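Local coordinates for protein A-adding tRNA nucleotidyltransferase (Aquifex aeolicus, PDB 4WBY) that adds the terminal adenosine to tRNAs ending in CC, using ATP and magnesium, and so completes the 3' CCA end, at residues 143-146 against 147-151; 314-317 against 318-322. One frame throughout, in Å; residues are numbered along the deposited sequence.

Overall arrangement
Two short helix ends, one in the head domain and one far along the helical C-terminal half of a seahorse-shaped chain, illustrate how differently a final helical turn can be closed. Contact 1 (143-146 with 147-151) lies in the nucleotidyltransferase head domain, where the side chain of L147 comes within about 5 Å of that of R35 and about 7 Å of that of N123, both ATP-binding residues. Contact 2 (314-317 with 318-322) closes helix 311-320, away from the annotated sites. The centres of contacts 1 and 2 are 53 Å apart, on opposite sides of the chain's centre, and the nearest atoms of contacts 1 and 2 are about 39 Å apart. Each pairs an acidic with a basic side chain four residues away.

Contact 1. Residues 143-146 against 147-151; sequences GLRD and LKDKV
R145 reaches forward over one turn of helix 143-149 to D149, and the salt bridge runs through the inner nitrogen of the guanidinium: NE of R145 lies 2.8 Å from OD2 of D149. The bond is bent, with an angle of 133° at the hydrogen. It enters on the syn side of the carboxylate, somewhat out of that group's plane, and the two flat groups stand nearly perpendicular, at 89°. With CG anti to the backbone N (chi1 178°) and a bend at chi2, the arginine chain turns along the helix, bringing NE within reach of the acid. OD2 of D149 also accepts from a water at 2.7 Å, and the same water donates to OD1 of D146 at 2.8 Å, so one molecule links two carboxylates of like charge and probably eases their mutual repulsion. On the basic side, NH1 of R145 is 4.3 Å from NZ of K148, a like-charged proximity that the nearby D149 may partly offset. Where the helix ends, it closes in a Schellman motif: K150 takes positive phi, its N bonds to O of L147 at 3.1 Å, and N of V151 turns back to O of D146 at 2.9 Å. The chain then enters strand 151-152, which pairs in parallel with 180-181. Further out, OD2 of D146 bonds to T121 and forms a salt bridge with R153, which tie the helix to the chain on both sides of it in sequence. At the opposite end, the carboxylate of D139 receives the backbone N-H groups of G143 and L144.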
# COMPACT_ATOMS: atom_id res chain seq x y z
N GLY A 143 8.04 20.33 9.85
CA GLY A 143 7.07 19.28 9.59
C GLY A 143 5.66 19.65 10.02
O GLY A 143 4.71 19.37 9.29
N LEU A 144 5.51 20.28 11.18
CA LEU A 144 4.17 20.63 11.63
C LEU A 144 3.57 21.70 10.71
O LEU A 144 2.38 21.64 10.38
CB LEU A 144 4.18 21.11 13.09
CG LEU A 144 2.80 21.27 13.74
CD1 LEU A 144 2.01 19.95 13.80
CD2 LEU A 144 2.93 21.87 15.14
N ARG A 145 4.39 22.65 10.28
CA ARG A 145 3.96 23.68 9.34
C ARG A 145 3.56 23.06 8.00
O ARG A 145 2.58 23.48 7.38
CB ARG A 145 5.06 24.72 9.15
CG ARG A 145 4.73 25.82 8.15
CD ARG A 145 3.54 26.66 8.58
NE ARG A 145 3.24 27.69 7.59
CZ ARG A 145 2.82 28.91 7.88
NH1 ARG A 145 2.63 29.28 9.14
NH2 ARG A 145 2.58 29.78 6.90
N ASP A 146 4.29 22.04 7.55
CA ASP A 146 3.94 21.40 6.29
C ASP A 146 2.70 20.50 6.43
O ASP A 146 1.95 20.33 5.46
CB ASP A 146 5.13 20.62 5.74
CG ASP A 146 6.19 21.54 5.14
OD1 ASP A 146 5.87 22.71 4.83
OD2 ASP A 146 7.33 21.10 4.98
N LEU A 147 2.43 19.96 7.61
CA LEU A 147 1.13 19.34 7.85
C LEU A 147 0.03 20.38 7.72
O LEU A 147 -0.97 20.17 7.02
CB LEU A 147 1.04 18.68 9.23
CG LEU A 147 1.72 17.33 9.42
CD1 LEU A 147 1.60 16.89 10.87
CD2 LEU A 147 1.16 16.25 8.50
N LYS A 148 0.20 21.50 8.41
CA LYS A 148 -0.77 22.59 8.37
C LYS A 148 -1.09 23.00 6.93
O LYS A 148 -2.26 23.18 6.56
CB LYS A 148 -0.23 23.80 9.14
CG LYS A 148 -1.18 24.99 9.15
CD LYS A 148 -0.61 26.14 9.97
CE LYS A 148 -1.58 27.31 10.03
NZ LYS A 148 -1.13 28.36 11.00
N ASP A 149 -0.04 23.13 6.13
CA ASP A 149 -0.17 23.65 4.78
C ASP A 149 -0.42 22.56 3.74
O ASP A 149 -0.58 22.86 2.56
CB ASP A 149 1.09 24.44 4.42
CG ASP A 149 1.21 25.73 5.22
OD1 ASP A 149 0.18 26.24 5.72
OD2 ASP A 149 2.33 26.25 5.35
N LYS A 150 -0.47 21.30 4.19
CA LYS A 150 -0.73 20.14 3.32
C LYS A 150 0.30 20.03 2.20
O LYS A 150 -0.03 19.94 1.01
CB LYS A 150 -2.15 20.21 2.76
CG LYS A 150 -3.21 20.20 3.84
CD LYS A 150 -4.58 20.26 3.21
CE LYS A 150 -5.67 20.03 4.21
NZ LYS A 150 -7.03 19.97 3.58
N VAL A 151 1.57 20.01 2.61
CA VAL A 151 2.69 20.04 1.69
C VAL A 151 3.64 18.86 1.88
O VAL A 151 4.05 18.55 3.01
CB VAL A 151 3.49 21.37 1.86
CG1 VAL A 151 4.83 21.28 1.14
CG2 VAL A 151 2.65 22.55 1.35
O HOH W 1 4.56 25.10 4.46

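Contact 2. Residues 314-317 against 318-322; sequences LKEE and LKKAK. With SO4 (sulfate ion), chain B.
K319 folds back beside the backbone of K315, making the closer-packed side of this last helical turn, while E316 and K320 meet more loosely on the exposed side. CG of K319 rests 3.2 Å from O of K315, an oxygen that also accepts the helical N-H of K319 at 3.0 Å. A bend at chi4 (58°), in a chain straight through chi2 and chi3, carries NZ of K319 back to 3.8 Å from CB of K315. There the ammonium forms a salt bridge with E347, and the side chain of K319 also touches L348. Were K319 replaced by alanine, E347 would probably lose this basic partner, and the contacts along K315 and with L348 would go. Both lysines belong to helix 311-320, an amphipathic helix of the all-helical C-terminal half whose buried face packs L314 on L342 of helix 336-342 and L318 on L330 of helix 324-331. Helical geometry is lost at A321, whose N makes a weak bond to O of E317 at 3.0 Å, and NZ of K351 donates to O of L318, a carbonyl of the last turn. On the exposed side, OE2 of E316 and NZ of K320 are 3.4 Å apart, a long salt bridge with only a weak hydrogen bond. Bends in both chains, at chi2 in the glutamate and at chi2 and chi4 in the lysine, bring the charged ends together. The other oxygen, OE1 of E316, lies 3.9 Å from CD of K319. Towards the start of the turn, NZ of K315 donates to O2 of a sulfate at 3.0 Å, probably from the crystallisation liquor.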
# COMPACT_ATOMS: atom_id res chain seq x y z
N LEU A 314 -14.90 -14.83 -23.75
CA LEU A 314 -15.88 -14.93 -22.67
C LEU A 314 -16.88 -13.78 -22.72
O LEU A 314 -18.07 -13.99 -22.51
CB LEU A 314 -15.18 -14.95 -21.30
CG LEU A 314 -16.14 -14.95 -20.11
CD1 LEU A 314 -16.97 -16.22 -20.07
CD2 LEU A 314 -15.37 -14.76 -18.81
N LYS A 315 -16.40 -12.57 -23.01
CA LYS A 315 -17.27 -11.42 -23.13
C LYS A 315 -18.32 -11.65 -24.21
O LYS A 315 -19.50 -11.35 -24.01
CB LYS A 315 -16.48 -10.15 -23.45
CG LYS A 315 -15.67 -9.59 -22.29
CD LYS A 315 -14.99 -8.29 -22.68
CE LYS A 315 -13.90 -8.51 -23.71
NZ LYS A 315 -13.14 -7.26 -23.99
N GLU A 316 -17.90 -12.20 -25.34
CA GLU A 316 -18.83 -12.50 -26.41
C GLU A 316 -19.83 -13.59 -26.01
O GLU A 316 -21.01 -13.48 -26.30
CB GLU A 316 -18.06 -12.91 -27.67
CG GLU A 316 -18.93 -13.13 -28.89
CD GLU A 316 -19.68 -11.88 -29.32
OE1 GLU A 316 -19.18 -10.76 -29.06
OE2 GLU A 316 -20.76 -12.01 -29.94
N GLU A 317 -19.36 -14.64 -25.33
CA GLU A 317 -20.24 -15.73 -24.91
C GLU A 317 -21.26 -15.23 -23.91
O GLU A 317 -22.42 -15.63 -23.94
CB GLU A 317 -19.45 -16.89 -24.31
CG GLU A 317 -18.76 -17.78 -25.33
CD GLU A 317 -18.49 -19.17 -24.78
OE1 GLU A 317 -17.31 -19.49 -24.53
OE2 GLU A 317 -19.46 -19.93 -24.60
N LEU A 318 -20.82 -14.35 -23.01
CA LEU A 318 -21.70 -13.81 -21.99
C LEU A 318 -22.76 -12.91 -22.62
O LEU A 318 -23.92 -12.92 -22.21
CB LEU A 318 -20.90 -13.05 -20.93
CG LEU A 318 -21.46 -13.01 -19.51
CD1 LEU A 318 -21.61 -14.41 -18.95
CD2 LEU A 318 -20.56 -12.17 -18.63
N LYS A 319 -22.35 -12.14 -23.63
CA LYS A 319 -23.28 -11.32 -24.39
C LYS A 319 -24.39 -12.17 -25.01
O LYS A 319 -25.57 -11.83 -24.92
CB LYS A 319 -22.55 -10.55 -25.50
CG LYS A 319 -21.74 -9.36 -25.02
CD LYS A 319 -20.96 -8.73 -26.18
CE LYS A 319 -20.21 -7.49 -25.74
NZ LYS A 319 -19.25 -7.77 -24.63
N LYS A 320 -23.99 -13.28 -25.63
CA LYS A 320 -24.92 -14.13 -26.36
C LYS A 320 -25.78 -15.00 -25.45
O LYS A 320 -26.81 -15.52 -25.88
CB LYS A 320 -24.16 -15.02 -27.35
CG LYS A 320 -23.58 -14.27 -28.53
CD LYS A 320 -24.67 -13.59 -29.34
CE LYS A 320 -24.10 -12.77 -30.49
NZ LYS A 320 -23.38 -13.62 -31.49
N ALA A 321 -25.36 -15.15 -24.19
CA ALA A 321 -26.09 -15.96 -23.23
C ALA A 321 -27.50 -15.41 -23.02
O ALA A 321 -27.68 -14.24 -22.66
CB ALA A 321 -25.35 -16.03 -21.90
N LYS A 322 -28.50 -16.26 -23.25
CA LYS A 322 -29.89 -15.83 -23.24
C LYS A 322 -30.60 -16.17 -21.93
O LYS A 322 -31.42 -15.39 -21.44
CB LYS A 322 -30.64 -16.46 -24.42
CG LYS A 322 -30.32 -17.93 -24.63
CD LYS A 322 -31.04 -18.51 -25.85
CE LYS A 322 -30.38 -18.09 -27.16
NZ LYS A 322 -30.77 -16.72 -27.60
S SO4 B . -12.16 -8.59 -27.99
O1 SO4 B . -11.55 -7.41 -28.60
O2 SO4 B . -12.91 -8.19 -26.80
O3 SO4 B . -13.07 -9.25 -28.93
O4 SO4 B . -11.13 -9.55 -27.61